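Local structure of protein (hdlp (histone deacetylase-like protein)) (Aquifex aeolicus, 1C3P) at residues H21-P26 / N139-I144; E152-K157 / P248-L253; K237-V242 / E284-G289; W306-C311 / R316-K321. The protein binds zinc and the inhibitors TSA and SAHA, and probably works as a deacetylase of the histone deacetylase family, with a likely link to acetoin breakdown. All blocks are in the same frame, centred on the assembly; numbering follows the deposited sequence.

Contact 1. Residues H21-P26 / N139-I144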
loop_
_atom_site.group_PDB
_atom_site.type_symbol
_atom_site.label_atom_id
_atom_site.label_comp_id
_atom_site.label_asym_id
_atom_site.label_seq_id
_atom_site.Cartn_x
_atom_site.Cartn_y
_atom_site.Cartn_z
ATOM N N HIS A 21 -18.570 2.856 2.329
ATOM C CA HIS A 21 -17.164 2.467 2.419
ATOM C C HIS A 21 -16.152 3.359 1.690
ATOM O O HIS A 21 -16.376 3.772 0.553
ATOM C CB HIS A 21 -16.998 1.031 1.921
ATOM C CG HIS A 21 -15.781 0.355 2.462
ATOM N ND1 HIS A 21 -15.828 -0.525 3.521
ATOM C CD2 HIS A 21 -14.471 0.490 2.142
ATOM C CE1 HIS A 21 -14.603 -0.908 3.830
ATOM N NE2 HIS A 21 -13.759 -0.305 3.009
ATOM N N PRO A 22 -15.023 3.674 2.345
ATOM C CA PRO A 22 -13.986 4.514 1.733
ATOM C C PRO A 22 -13.417 3.954 0.417
ATOM O O PRO A 22 -12.886 4.704 -0.402
ATOM C CB PRO A 22 -12.927 4.594 2.840
ATOM C CG PRO A 22 -13.775 4.505 4.100
ATOM C CD PRO A 22 -14.626 3.315 3.718
ATOM N N LEU A 23 -13.517 2.640 0.222
ATOM C CA LEU A 23 -13.008 2.005 -0.996
ATOM C C LEU A 23 -14.074 1.854 -2.089
ATOM O O LEU A 23 -13.922 1.062 -3.029
ATOM C CB LEU A 23 -12.377 0.646 -0.656
ATOM C CG LEU A 23 -11.115 0.786 0.209
ATOM C CD1 LEU A 23 -10.589 -0.598 0.627
ATOM C CD2 LEU A 23 -10.056 1.537 -0.597
ATOM N N LYS A 24 -15.150 2.626 -1.945
ATOM C CA LYS A 24 -16.237 2.674 -2.923
ATOM C C LYS A 24 -15.678 3.253 -4.245
ATOM O O LYS A 24 -16.070 2.850 -5.340
ATOM C CB LYS A 24 -17.340 3.593 -2.391
ATOM C CG LYS A 24 -18.386 4.022 -3.403
ATOM C CD LYS A 24 -18.675 5.522 -3.266
ATOM C CE LYS A 24 -19.095 5.911 -1.848
ATOM N NZ LYS A 24 -19.287 7.382 -1.682
ATOM N N ILE A 25 -14.758 4.203 -4.134
ATOM C CA ILE A 25 -14.179 4.834 -5.320
ATOM C C ILE A 25 -13.307 3.923 -6.184
ATOM O O ILE A 25 -12.761 2.917 -5.707
ATOM C CB ILE A 25 -13.293 6.037 -4.945
ATOM C CG1 ILE A 25 -12.229 5.589 -3.932
ATOM C CG2 ILE A 25 -14.140 7.169 -4.442
ATOM C CD1 ILE A 25 -11.222 6.654 -3.570
ATOM N N PRO A 26 -13.182 4.256 -7.482
ATOM C CA PRO A 26 -12.367 3.494 -8.435
ATOM C C PRO A 26 -10.933 3.823 -8.021
ATOM O O PRO A 26 -10.695 4.921 -7.523
ATOM C CB PRO A 26 -12.731 4.137 -9.775
ATOM C CG PRO A 26 -14.118 4.720 -9.514
ATOM C CD PRO A 26 -13.855 5.361 -8.183
ATOM N N ASN A 139 -9.415 -7.721 8.138
ATOM C CA ASN A 139 -9.087 -6.607 8.997
ATOM C C ASN A 139 -8.723 -5.364 8.194
ATOM O O ASN A 139 -8.029 -5.458 7.179
ATOM C CB ASN A 139 -7.911 -7.020 9.908
ATOM C CG ASN A 139 -7.446 -5.905 10.817
ATOM O OD1 ASN A 139 -8.211 -5.396 11.640
ATOM N ND2 ASN A 139 -6.177 -5.523 10.683
ATOM N N GLY A 140 -9.205 -4.209 8.648
ATOM C CA GLY A 140 -8.888 -2.951 7.986
ATOM C C GLY A 140 -9.205 -2.877 6.504
ATOM O O GLY A 140 -8.408 -2.342 5.726
ATOM N N PHE A 141 -10.367 -3.397 6.115
ATOM C CA PHE A 141 -10.813 -3.390 4.719
ATOM C C PHE A 141 -10.086 -4.445 3.908
ATOM O O PHE A 141 -10.351 -4.587 2.726
ATOM C CB PHE A 141 -10.516 -2.062 4.008
ATOM C CG PHE A 141 -11.000 -0.829 4.718
ATOM C CD1 PHE A 141 -10.531 0.429 4.308
ATOM C CD2 PHE A 141 -11.926 -0.893 5.753
ATOM C CE1 PHE A 141 -10.974 1.586 4.913
ATOM C CE2 PHE A 141 -12.377 0.277 6.368
ATOM C CZ PHE A 141 -11.899 1.516 5.943
ATOM N N CYS A 142 -9.150 -5.163 4.521
ATOM C CA CYS A 142 -8.406 -6.182 3.789
ATOM C C CYS A 142 -8.862 -7.608 4.102
ATOM O O CYS A 142 -9.088 -7.952 5.273
ATOM C CB CYS A 142 -6.911 -6.058 4.109
ATOM S SG CYS A 142 -6.204 -4.444 3.718
ATOM N N TYR A 143 -8.987 -8.428 3.053
ATOM C CA TYR A 143 -9.393 -9.822 3.200
ATOM C C TYR A 143 -8.242 -10.777 2.902
ATOM O O TYR A 143 -8.168 -11.859 3.482
ATOM C CB TYR A 143 -10.558 -10.183 2.273
ATOM C CG TYR A 143 -11.733 -9.233 2.360
ATOM C CD1 TYR A 143 -11.749 -8.049 1.624
ATOM C CD2 TYR A 143 -12.829 -9.523 3.176
ATOM C CE1 TYR A 143 -12.845 -7.168 1.690
ATOM C CE2 TYR A 143 -13.921 -8.655 3.253
ATOM C CZ TYR A 143 -13.920 -7.481 2.502
ATOM O OH TYR A 143 -15.011 -6.638 2.531
ATOM N N ILE A 144 -7.351 -10.383 1.994
ATOM C CA ILE A 144 -6.204 -11.215 1.649
ATOM C C ILE A 144 -4.964 -10.336 1.780
ATOM O O ILE A 144 -4.943 -9.211 1.274
ATOM C CB ILE A 144 -6.329 -11.733 0.216
ATOM C CG1 ILE A 144 -7.632 -12.540 0.083
ATOM C CG2 ILE A 144 -5.084 -12.522 -0.175
ATOM C CD1 ILE A 144 -7.880 -13.156 -1.299
#
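Phe-141 does the touching for its segment, meeting His-21, Pro-22 and Leu-23. Asn-139 opens a type I' turn that runs through Gly-140 and closes at Cys-142, with Phe-141 itself at positive phi (76°). Phe-141 CG stands anti to the carbonyl carbon (chi1 -52°), which sends the ring to the loop 21-26. An edge of the imidazole points at its face: His-21 NE2 lies 3.3 Å from Phe-141 CG and sits over the ring centre, with the two planes at 64°, a T-shaped stack. Pro-22 crosses the phenylalanine at about a right angle, and Leu-23 CD1 meets Phe-141 CB at 3.7 Å. Were the phenyl cut back to an alanine here, the His-21 edge would probably lose its aromatic face and a gap open beside Pro-22 and Leu-23. Side chain to side chain, Phe-141 is about 7 Å from His-170, which binds zinc, a metal absent from this model; this is consistent with the family's pocket wall. The contact joins the loop before helix 28-37 to that before helix 146-156.

Contact 2. Residues E152-K157 / P248-L253; sequences EYLRKK and PEVYLL
Leu-154 and Val-250 mark where the last turns of helix 146-156 come nearest to strand 250-254, their CA atoms 8.9 Å apart with no hydrogen bond spanning the gap. One leucine methyl bridges it. Leu-154 and Val-250 reach toward each other tip to tip, Leu-154 CD1 standing 4.0 Å from Val-250 CG1. The same CD1 also meets Leu-252 CD1 at 3.9 Å, but here the two leucines slide past one another in opposite directions. Val-250 CG1 occupies the crowded position between its own backbone N and carbonyl carbon (chi1 61°), and this rotation is what turns that methyl to the helix. All three side chains are buried, and the contact is made by methyl groups alone. Polar groups lie to the flanks: Arg-155 NH1 forms a salt bridge with Glu-152 OE1 at 3.0 Å, bent at 132° and weak as a hydrogen bond, while Arg-155 NH2 bonds to Gln-184. On the strand, Glu-249 OE1 accepts hydrogen bonds from the backbone N of Lys-160 and of Arg-161. Between Val-250 and Leu-252, Tyr-251 points away from the helix and packs on helix 272-286. Strand 250-254 is hydrogen-bonded to strands 162-166 and 290-292 inside the parallel sheet, with helices 146-156 and 98-118 on one face and helix 272-286 on the other, the layered alpha/beta fold of the arginase and deacetylase clan.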
loop_
_atom_site.group_PDB
_atom_site.type_symbol
_atom_site.label_atom_id
_atom_site.label_comp_id
_atom_site.label_asym_id
_atom_site.label_seq_id
_atom_site.Cartn_x
_atom_site.Cartn_y
_atom_site.Cartn_z
ATOM N N GLU A 152 5.988 -14.980 1.379
ATOM C CA GLU A 152 6.067 -16.429 1.531
ATOM C C GLU A 152 6.391 -17.047 0.185
ATOM O O GLU A 152 7.044 -18.086 0.097
ATOM C CB GLU A 152 4.751 -16.992 2.066
ATOM C CG GLU A 152 4.536 -16.660 3.530
ATOM C CD GLU A 152 5.518 -17.373 4.440
ATOM O OE1 GLU A 152 5.543 -17.047 5.638
ATOM O OE2 GLU A 152 6.252 -18.265 3.966
ATOM N N TYR A 153 5.954 -16.385 -0.884
ATOM C CA TYR A 153 6.255 -16.882 -2.224
ATOM C C TYR A 153 7.783 -16.847 -2.382
ATOM O O TYR A 153 8.401 -17.798 -2.872
ATOM C CB TYR A 153 5.581 -15.976 -3.274
ATOM C CG TYR A 153 5.951 -16.301 -4.703
ATOM C CD1 TYR A 153 5.268 -17.279 -5.435
ATOM C CD2 TYR A 153 7.006 -15.633 -5.316
ATOM C CE1 TYR A 153 5.644 -17.570 -6.763
ATOM C CE2 TYR A 153 7.382 -15.910 -6.615
ATOM C CZ TYR A 153 6.710 -16.864 -7.338
ATOM O OH TYR A 153 7.113 -17.074 -8.638
ATOM N N LEU A 154 8.395 -15.749 -1.948
ATOM C CA LEU A 154 9.848 -15.600 -2.044
ATOM C C LEU A 154 10.573 -16.595 -1.119
ATOM O O LEU A 154 11.604 -17.171 -1.493
ATOM C CB LEU A 154 10.246 -14.156 -1.709
ATOM C CG LEU A 154 9.917 -13.112 -2.791
ATOM C CD1 LEU A 154 10.016 -11.690 -2.219
ATOM C CD2 LEU A 154 10.888 -13.306 -3.984
ATOM N N ARG A 155 10.051 -16.802 0.088
ATOM C CA ARG A 155 10.690 -17.762 0.992
ATOM C C ARG A 155 10.705 -19.142 0.341
ATOM O O ARG A 155 11.708 -19.861 0.419
ATOM C CB ARG A 155 9.967 -17.814 2.348
ATOM C CG ARG A 155 9.987 -16.458 3.087
ATOM C CD ARG A 155 9.210 -16.472 4.397
ATOM N NE ARG A 155 9.986 -17.022 5.498
ATOM C CZ ARG A 155 9.505 -17.234 6.717
ATOM N NH1 ARG A 155 8.236 -16.946 6.990
ATOM N NH2 ARG A 155 10.309 -17.694 7.670
ATOM N N LYS A 156 9.613 -19.516 -0.319
ATOM C CA LYS A 156 9.572 -20.825 -0.962
ATOM C C LYS A 156 10.602 -20.921 -2.089
ATOM O O LYS A 156 11.099 -22.011 -2.392
ATOM C CB LYS A 156 8.164 -21.143 -1.484
ATOM C CG LYS A 156 8.049 -22.561 -2.059
ATOM C CD LYS A 156 6.616 -22.973 -2.308
ATOM C CE LYS A 156 5.832 -23.070 -1.000
ATOM N NZ LYS A 156 6.393 -24.104 -0.066
ATOM N N LYS A 157 10.916 -19.782 -2.702
ATOM C CA LYS A 157 11.913 -19.720 -3.775
ATOM C C LYS A 157 13.339 -19.792 -3.216
ATOM O O LYS A 157 14.301 -19.887 -3.977
ATOM C CB LYS A 157 11.769 -18.431 -4.602
ATOM C CG LYS A 157 10.551 -18.369 -5.526
ATOM C CD LYS A 157 10.571 -19.481 -6.559
ATOM C CE LYS A 157 9.345 -19.414 -7.471
ATOM N NZ LYS A 157 9.255 -20.593 -8.387
ATOM N N PRO A 248 19.245 -7.066 3.037
ATOM C CA PRO A 248 18.237 -7.758 2.230
ATOM C C PRO A 248 18.746 -8.403 0.952
ATOM O O PRO A 248 19.636 -7.865 0.302
ATOM C CB PRO A 248 17.236 -6.642 1.911
ATOM C CG PRO A 248 17.459 -5.635 3.031
ATOM C CD PRO A 248 18.961 -5.621 3.043
ATOM N N GLU A 249 18.171 -9.555 0.610
ATOM C CA GLU A 249 18.497 -10.241 -0.638
ATOM C C GLU A 249 17.506 -9.648 -1.619
ATOM O O GLU A 249 17.735 -9.599 -2.830
ATOM C CB GLU A 249 18.237 -11.747 -0.548
ATOM C CG GLU A 249 19.132 -12.492 0.433
ATOM C CD GLU A 249 18.854 -13.979 0.441
ATOM O OE1 GLU A 249 17.684 -14.362 0.643
ATOM O OE2 GLU A 249 19.806 -14.771 0.249
ATOM N N VAL A 250 16.384 -9.197 -1.072
ATOM C CA VAL A 250 15.336 -8.608 -1.882
ATOM C C VAL A 250 14.380 -7.859 -0.970
ATOM O O VAL A 250 14.244 -8.216 0.190
ATOM C CB VAL A 250 14.554 -9.703 -2.665
ATOM C CG1 VAL A 250 13.896 -10.689 -1.716
ATOM C CG2 VAL A 250 13.518 -9.057 -3.538
ATOM N N TYR A 251 13.742 -6.813 -1.484
ATOM C CA TYR A 251 12.796 -6.055 -0.672
ATOM C C TYR A 251 11.539 -5.676 -1.460
ATOM O O TYR A 251 11.557 -5.602 -2.693
ATOM C CB TYR A 251 13.467 -4.776 -0.119
ATOM C CG TYR A 251 13.502 -3.589 -1.073
ATOM C CD1 TYR A 251 12.425 -2.701 -1.150
ATOM C CD2 TYR A 251 14.603 -3.359 -1.905
ATOM C CE1 TYR A 251 12.441 -1.632 -2.019
ATOM C CE2 TYR A 251 14.630 -2.268 -2.797
ATOM C CZ TYR A 251 13.546 -1.419 -2.845
ATOM O OH TYR A 251 13.511 -0.359 -3.727
ATOM N N LEU A 252 10.437 -5.472 -0.732
ATOM C CA LEU A 252 9.173 -5.031 -1.317
ATOM C C LEU A 252 8.834 -3.734 -0.599
ATOM O O LEU A 252 9.119 -3.577 0.594
ATOM C CB LEU A 252 8.034 -6.044 -1.094
ATOM C CG LEU A 252 8.267 -7.441 -1.661
ATOM C CD1 LEU A 252 9.043 -8.258 -0.649
ATOM C CD2 LEU A 252 6.929 -8.110 -1.928
ATOM N N LEU A 253 8.234 -2.815 -1.337
ATOM C CA LEU A 253 7.877 -1.487 -0.835
ATOM C C LEU A 253 6.415 -1.218 -1.144
ATOM O O LEU A 253 5.992 -1.379 -2.287
ATOM C CB LEU A 253 8.753 -0.443 -1.549
ATOM C CG LEU A 253 8.437 1.045 -1.455
ATOM C CD1 LEU A 253 8.626 1.494 -0.011
ATOM C CD2 LEU A 253 9.387 1.836 -2.384
#

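Contact 3. Residues K237-V242 / E284-G289; sequences KSLEIV and EVFGEG
Just ahead of Leu-239, which meets both Val-285 and Phe-286, OG of Ser-238 turns back to the carbonyl oxygens of Ala-234 and Leu-235 in its own helix, which must share its one proton. Across to segment 284-289 everything is apolar. Leu-239 splits its two methyls between neighbours: CD1 rests 3.7 Å from Val-285 CG2, and CD2 comes in at the edge of the phenyl ring, near its plane, 4.1 Å from Phe-286 CE1. With its CG anti to the carbonyl carbon (chi1 -63°), the leucine extends its fork into the gap between the helices. One turn on, Val-242 crosses Phe-286 at about a right angle, its CG1 lying 4.1 Å from Phe-286 CZ. Val-285 also places CG1 over one face of the adjacent Phe-286 ring, toward the rim, which probably limits how the ring can turn. The chain leaves the helix straight after Phe-286, at Gly-287, whose phi is positive (77°). Helices 228-245 and 272-286 pack on the same face of the parallel sheet, as one helical layer of this alpha/beta fold: Leu-239, Val-242 and Phe-286 reach strand 162-166, Leu-239 and Val-242 also strand 185-192, and Ile-241 touches helix 362-372.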
loop_
_atom_site.group_PDB
_atom_site.type_symbol
_atom_site.label_atom_id
_atom_site.label_comp_id
_atom_site.label_asym_id
_atom_site.label_seq_id
_atom_site.Cartn_x
_atom_site.Cartn_y
_atom_site.Cartn_z
ATOM N N LYS A 237 16.330 8.154 8.531
ATOM C CA LYS A 237 16.866 7.639 9.778
ATOM C C LYS A 237 16.467 6.186 10.029
ATOM O O LYS A 237 17.278 5.385 10.501
ATOM C CB LYS A 237 16.410 8.537 10.929
ATOM C CG LYS A 237 17.114 8.280 12.233
ATOM C CD LYS A 237 17.328 9.594 12.963
ATOM C CE LYS A 237 18.209 10.515 12.128
ATOM N NZ LYS A 237 18.427 11.827 12.784
ATOM N N SER A 238 15.222 5.827 9.725
ATOM C CA SER A 238 14.821 4.448 9.956
ATOM C C SER A 238 15.506 3.498 8.963
ATOM O O SER A 238 15.860 2.370 9.315
ATOM C CB SER A 238 13.287 4.305 9.897
ATOM O OG SER A 238 12.763 4.627 8.634
ATOM N N LEU A 239 15.708 3.942 7.725
ATOM C CA LEU A 239 16.377 3.077 6.759
ATOM C C LEU A 239 17.800 2.797 7.215
ATOM O O LEU A 239 18.325 1.707 6.989
ATOM C CB LEU A 239 16.394 3.705 5.360
ATOM C CG LEU A 239 15.051 3.948 4.661
ATOM C CD1 LEU A 239 15.305 4.652 3.328
ATOM C CD2 LEU A 239 14.315 2.639 4.410
ATOM N N GLU A 240 18.422 3.768 7.871
ATOM C CA GLU A 240 19.789 3.584 8.341
ATOM C C GLU A 240 19.816 2.518 9.437
ATOM O O GLU A 240 20.738 1.698 9.504
ATOM C CB GLU A 240 20.356 4.928 8.838
ATOM C CG GLU A 240 21.799 4.877 9.317
ATOM C CD GLU A 240 22.417 6.260 9.451
ATOM O OE1 GLU A 240 21.851 7.107 10.176
ATOM O OE2 GLU A 240 23.476 6.499 8.823
ATOM N N ILE A 241 18.793 2.521 10.282
ATOM C CA ILE A 241 18.680 1.544 11.352
ATOM C C ILE A 241 18.555 0.146 10.760
ATOM O O ILE A 241 19.201 -0.796 11.219
ATOM C CB ILE A 241 17.442 1.823 12.248
ATOM C CG1 ILE A 241 17.633 3.138 13.000
ATOM C CG2 ILE A 241 17.221 0.655 13.233
ATOM C CD1 ILE A 241 16.439 3.550 13.851
ATOM N N VAL A 242 17.725 0.015 9.730
ATOM C CA VAL A 242 17.534 -1.278 9.099
ATOM C C VAL A 242 18.820 -1.724 8.413
ATOM O O VAL A 242 19.278 -2.853 8.607
ATOM C CB VAL A 242 16.416 -1.228 8.041
ATOM C CG1 VAL A 242 16.331 -2.565 7.316
ATOM C CG2 VAL A 242 15.074 -0.892 8.707
ATOM N N GLU A 284 17.620 4.539 -3.405
ATOM C CA GLU A 284 19.029 4.914 -3.278
ATOM C C GLU A 284 19.694 4.107 -2.184
ATOM O O GLU A 284 20.894 3.862 -2.231
ATOM C CB GLU A 284 19.183 6.391 -2.938
ATOM C CG GLU A 284 18.608 7.318 -3.967
ATOM C CD GLU A 284 18.713 8.760 -3.541
ATOM O OE1 GLU A 284 18.181 9.098 -2.461
ATOM O OE2 GLU A 284 19.325 9.552 -4.286
ATOM N N VAL A 285 18.914 3.700 -1.188
ATOM C CA VAL A 285 19.470 2.937 -0.085
ATOM C C VAL A 285 19.520 1.452 -0.403
ATOM O O VAL A 285 20.527 0.799 -0.153
ATOM C CB VAL A 285 18.650 3.125 1.221
ATOM C CG1 VAL A 285 19.238 2.274 2.335
ATOM C CG2 VAL A 285 18.650 4.596 1.643
ATOM N N PHE A 286 18.442 0.910 -0.964
ATOM C CA PHE A 286 18.428 -0.512 -1.251
ATOM C C PHE A 286 18.392 -0.959 -2.705
ATOM O O PHE A 286 18.307 -2.159 -2.986
ATOM C CB PHE A 286 17.278 -1.177 -0.487
ATOM C CG PHE A 286 17.461 -1.175 1.001
ATOM C CD1 PHE A 286 16.725 -0.311 1.810
ATOM C CD2 PHE A 286 18.403 -2.018 1.598
ATOM C CE1 PHE A 286 16.923 -0.288 3.189
ATOM C CE2 PHE A 286 18.610 -2.002 2.977
ATOM C CZ PHE A 286 17.870 -1.135 3.775
ATOM N N GLY A 287 18.478 -0.014 -3.631
ATOM C CA GLY A 287 18.439 -0.384 -5.032
ATOM C C GLY A 287 17.015 -0.689 -5.438
ATOM O O GLY A 287 16.067 -0.223 -4.795
ATOM N N GLU A 288 16.859 -1.477 -6.497
ATOM C CA GLU A 288 15.532 -1.830 -6.989
ATOM C C GLU A 288 14.863 -2.948 -6.191
ATOM O O GLU A 288 15.515 -3.901 -5.743
ATOM C CB GLU A 288 15.592 -2.249 -8.456
ATOM C CG GLU A 288 15.994 -1.136 -9.426
ATOM C CD GLU A 288 15.076 0.072 -9.353
ATOM O OE1 GLU A 288 13.839 -0.106 -9.404
ATOM O OE2 GLU A 288 15.591 1.204 -9.260
ATOM N N GLY A 289 13.551 -2.815 -6.028
ATOM C CA GLY A 289 12.771 -3.797 -5.299
ATOM C C GLY A 289 11.428 -4.005 -5.973
ATOM O O GLY A 289 11.232 -3.548 -7.094
#

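Contact 4. Residues W306-C311 / R316-K321; sequences WTLIWC and REVPEK
Cys-311, Arg-316 and Val-318 carry most of the buried surface, where the chain leaving helix 299-314 folds back along the helix's last turns. The central bond runs from Arg-316 N to Cys-311 O at 3.1 Å. It is fairly straight at 153° and lies in the carbonyl plane, so a carbonyl near the end of the helix is given a donor from the chain beyond it. The Cys-311 side chain fits against the same returning backbone: its SG is 3.8 Å from Arg-316 CG, and its CB is 3.8 Å from Val-318 CG2. Arg-316 CG sits between its own N and carbonyl carbon (chi1 69°), a setting that brings the start of the side chain alongside the cysteine, while a further bend at chi3 takes the rest away to Ser-314 OG, which NE hydrogen-bonds; the ion pair of NH2 with Glu-45 is long and weak. Val-318 uses its two methyls separately. CG2 is the one on Cys-311, and CG1 presses on Leu-308 CD2 at only 3.4 Å, tighter than ordinary carbon contact, the two side chains crossing at about a right angle. A backbone N bonded to the carbonyl five residues earlier, with the Cys-311 sulfur against the first methylenes of Arg-316, is consistent with a Schellman-type C-terminal cap, here continued by an extended segment that packs back on the helix.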
loop_
_atom_site.group_PDB
_atom_site.type_symbol
_atom_site.label_atom_id
_atom_site.label_comp_id
_atom_site.label_asym_id
_atom_site.label_seq_id
_atom_site.Cartn_x
_atom_site.Cartn_y
_atom_site.Cartn_z
ATOM N N TRP A 306 0.401 8.323 -7.814
ATOM C CA TRP A 306 0.915 7.116 -8.432
ATOM C C TRP A 306 1.410 7.427 -9.830
ATOM O O TRP A 306 2.281 6.734 -10.349
ATOM C CB TRP A 306 -0.132 6.004 -8.471
ATOM C CG TRP A 306 -0.237 5.271 -7.154
ATOM C CD1 TRP A 306 0.690 5.246 -6.156
ATOM C CD2 TRP A 306 -1.299 4.408 -6.736
ATOM N NE1 TRP A 306 0.275 4.419 -5.138
ATOM C CE2 TRP A 306 -0.943 3.891 -5.471
ATOM C CE3 TRP A 306 -2.518 4.019 -7.310
ATOM C CZ2 TRP A 306 -1.767 3.003 -4.767
ATOM C CZ3 TRP A 306 -3.337 3.138 -6.614
ATOM C CH2 TRP A 306 -2.954 2.639 -5.351
ATOM N N THR A 307 0.859 8.466 -10.446
ATOM C CA THR A 307 1.329 8.826 -11.775
ATOM C C THR A 307 2.787 9.269 -11.644
ATOM O O THR A 307 3.613 8.922 -12.483
ATOM C CB THR A 307 0.435 9.924 -12.409
ATOM O OG1 THR A 307 -0.817 9.334 -12.789
ATOM C CG2 THR A 307 1.100 10.538 -13.640
ATOM N N LEU A 308 3.118 10.014 -10.587
ATOM C CA LEU A 308 4.510 10.421 -10.384
ATOM C C LEU A 308 5.400 9.179 -10.260
ATOM O O LEU A 308 6.515 9.123 -10.804
ATOM C CB LEU A 308 4.660 11.290 -9.125
ATOM C CG LEU A 308 3.998 12.671 -9.149
ATOM C CD1 LEU A 308 4.336 13.459 -7.863
ATOM C CD2 LEU A 308 4.503 13.427 -10.387
ATOM N N ILE A 309 4.911 8.175 -9.540
ATOM C CA ILE A 309 5.674 6.946 -9.376
ATOM C C ILE A 309 5.864 6.265 -10.727
ATOM O O ILE A 309 6.957 5.796 -11.045
ATOM C CB ILE A 309 4.959 5.939 -8.452
ATOM C CG1 ILE A 309 4.812 6.518 -7.044
ATOM C CG2 ILE A 309 5.739 4.635 -8.422
ATOM C CD1 ILE A 309 6.137 6.810 -6.368
ATOM N N TRP A 310 4.802 6.200 -11.525
ATOM C CA TRP A 310 4.926 5.532 -12.823
ATOM C C TRP A 310 5.920 6.274 -13.726
ATOM O O TRP A 310 6.750 5.649 -14.396
ATOM C CB TRP A 310 3.562 5.414 -13.499
ATOM C CG TRP A 310 3.642 4.748 -14.825
ATOM C CD1 TRP A 310 3.360 5.312 -16.037
ATOM C CD2 TRP A 310 4.142 3.426 -15.102
ATOM N NE1 TRP A 310 3.658 4.429 -17.048
ATOM C CE2 TRP A 310 4.139 3.265 -16.504
ATOM C CE3 TRP A 310 4.592 2.364 -14.303
ATOM C CZ2 TRP A 310 4.569 2.087 -17.125
ATOM C CZ3 TRP A 310 5.020 1.195 -14.915
ATOM C CH2 TRP A 310 5.005 1.065 -16.316
ATOM N N CYS A 311 5.847 7.603 -13.728
ATOM C CA CYS A 311 6.771 8.401 -14.527
ATOM C C CYS A 311 8.221 8.160 -14.101
ATOM O O CYS A 311 9.089 8.020 -14.956
ATOM C CB CYS A 311 6.418 9.900 -14.445
ATOM S SG CYS A 311 4.915 10.400 -15.356
ATOM N N ARG A 316 10.012 8.666 -17.800
ATOM C CA ARG A 316 9.495 9.749 -18.614
ATOM C C ARG A 316 9.318 11.019 -17.798
ATOM O O ARG A 316 9.103 10.970 -16.590
ATOM C CB ARG A 316 8.181 9.351 -19.264
ATOM C CG ARG A 316 7.008 9.202 -18.351
ATOM C CD ARG A 316 5.831 8.766 -19.204
ATOM N NE ARG A 316 6.015 7.417 -19.721
ATOM C CZ ARG A 316 5.248 6.864 -20.654
ATOM N NH1 ARG A 316 4.252 7.559 -21.172
ATOM N NH2 ARG A 316 5.430 5.599 -21.020
ATOM N N GLU A 317 9.431 12.164 -18.456
ATOM C CA GLU A 317 9.278 13.424 -17.751
ATOM C C GLU A 317 7.857 13.578 -17.272
ATOM O O GLU A 317 6.918 13.083 -17.904
ATOM C CB GLU A 317 9.678 14.605 -18.642
ATOM C CG GLU A 317 11.083 15.131 -18.359
ATOM C CD GLU A 317 12.161 14.063 -18.463
ATOM O OE1 GLU A 317 13.335 14.379 -18.174
ATOM O OE2 GLU A 317 11.843 12.913 -18.835
ATOM N N VAL A 318 7.710 14.247 -16.135
ATOM C CA VAL A 318 6.402 14.474 -15.547
ATOM C C VAL A 318 5.829 15.753 -16.120
ATOM O O VAL A 318 6.424 16.811 -15.971
ATOM C CB VAL A 318 6.506 14.636 -14.016
ATOM C CG1 VAL A 318 5.124 14.813 -13.426
ATOM C CG2 VAL A 318 7.209 13.436 -13.408
ATOM N N PRO A 319 4.678 15.674 -16.807
ATOM C CA PRO A 319 4.103 16.904 -17.363
ATOM C C PRO A 319 3.759 17.826 -16.198
ATOM O O PRO A 319 3.406 17.354 -15.117
ATOM C CB PRO A 319 2.864 16.394 -18.092
ATOM C CG PRO A 319 2.474 15.199 -17.259
ATOM C CD PRO A 319 3.824 14.527 -17.149
ATOM N N GLU A 320 3.847 19.135 -16.376
ATOM C CA GLU A 320 3.525 19.957 -15.227
ATOM C C GLU A 320 2.028 20.140 -15.059
ATOM O O GLU A 320 1.554 20.430 -13.969
ATOM C CB GLU A 320 4.232 21.311 -15.300
ATOM C CG GLU A 320 3.879 22.162 -16.488
ATOM C CD GLU A 320 4.545 23.521 -16.411
ATOM O OE1 GLU A 320 4.230 24.284 -15.471
ATOM O OE2 GLU A 320 5.390 23.820 -17.280
ATOM N N LYS A 321 1.278 19.913 -16.129
ATOM C CA LYS A 321 -0.167 20.094 -16.100
ATOM C C LYS A 321 -0.935 18.850 -16.537
ATOM O O LYS A 321 -0.380 17.975 -17.200
ATOM C CB LYS A 321 -0.530 21.230 -17.051
ATOM C CG LYS A 321 -0.141 20.899 -18.499
ATOM C CD LYS A 321 1.371 20.659 -18.657
ATOM C CE LYS A 321 1.715 20.047 -20.004
ATOM N NZ LYS A 321 1.232 20.891 -21.137
#

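In the fold
From the N terminus, contact 1 comes first: it closes a long excursion by joining the loop after strand 4-8 to the loop after strand 122-125, near the zinc site. Contact 2 then brings helix 146-156 to strand 250-254 across about 90 residues. Contact 3 opens before contact 2 has closed and brings helix 228-245 to helix 272-286 across about 40, so their segments alternate along the chain. These two touch, Tyr-251 OH lying 2.8 Å from Gly-287 O in a probable hydrogen bond, and together they join helices on both faces of the parallel sheet. Contact 4 follows in series and is local, folding the chain back at the end of helix 299-314.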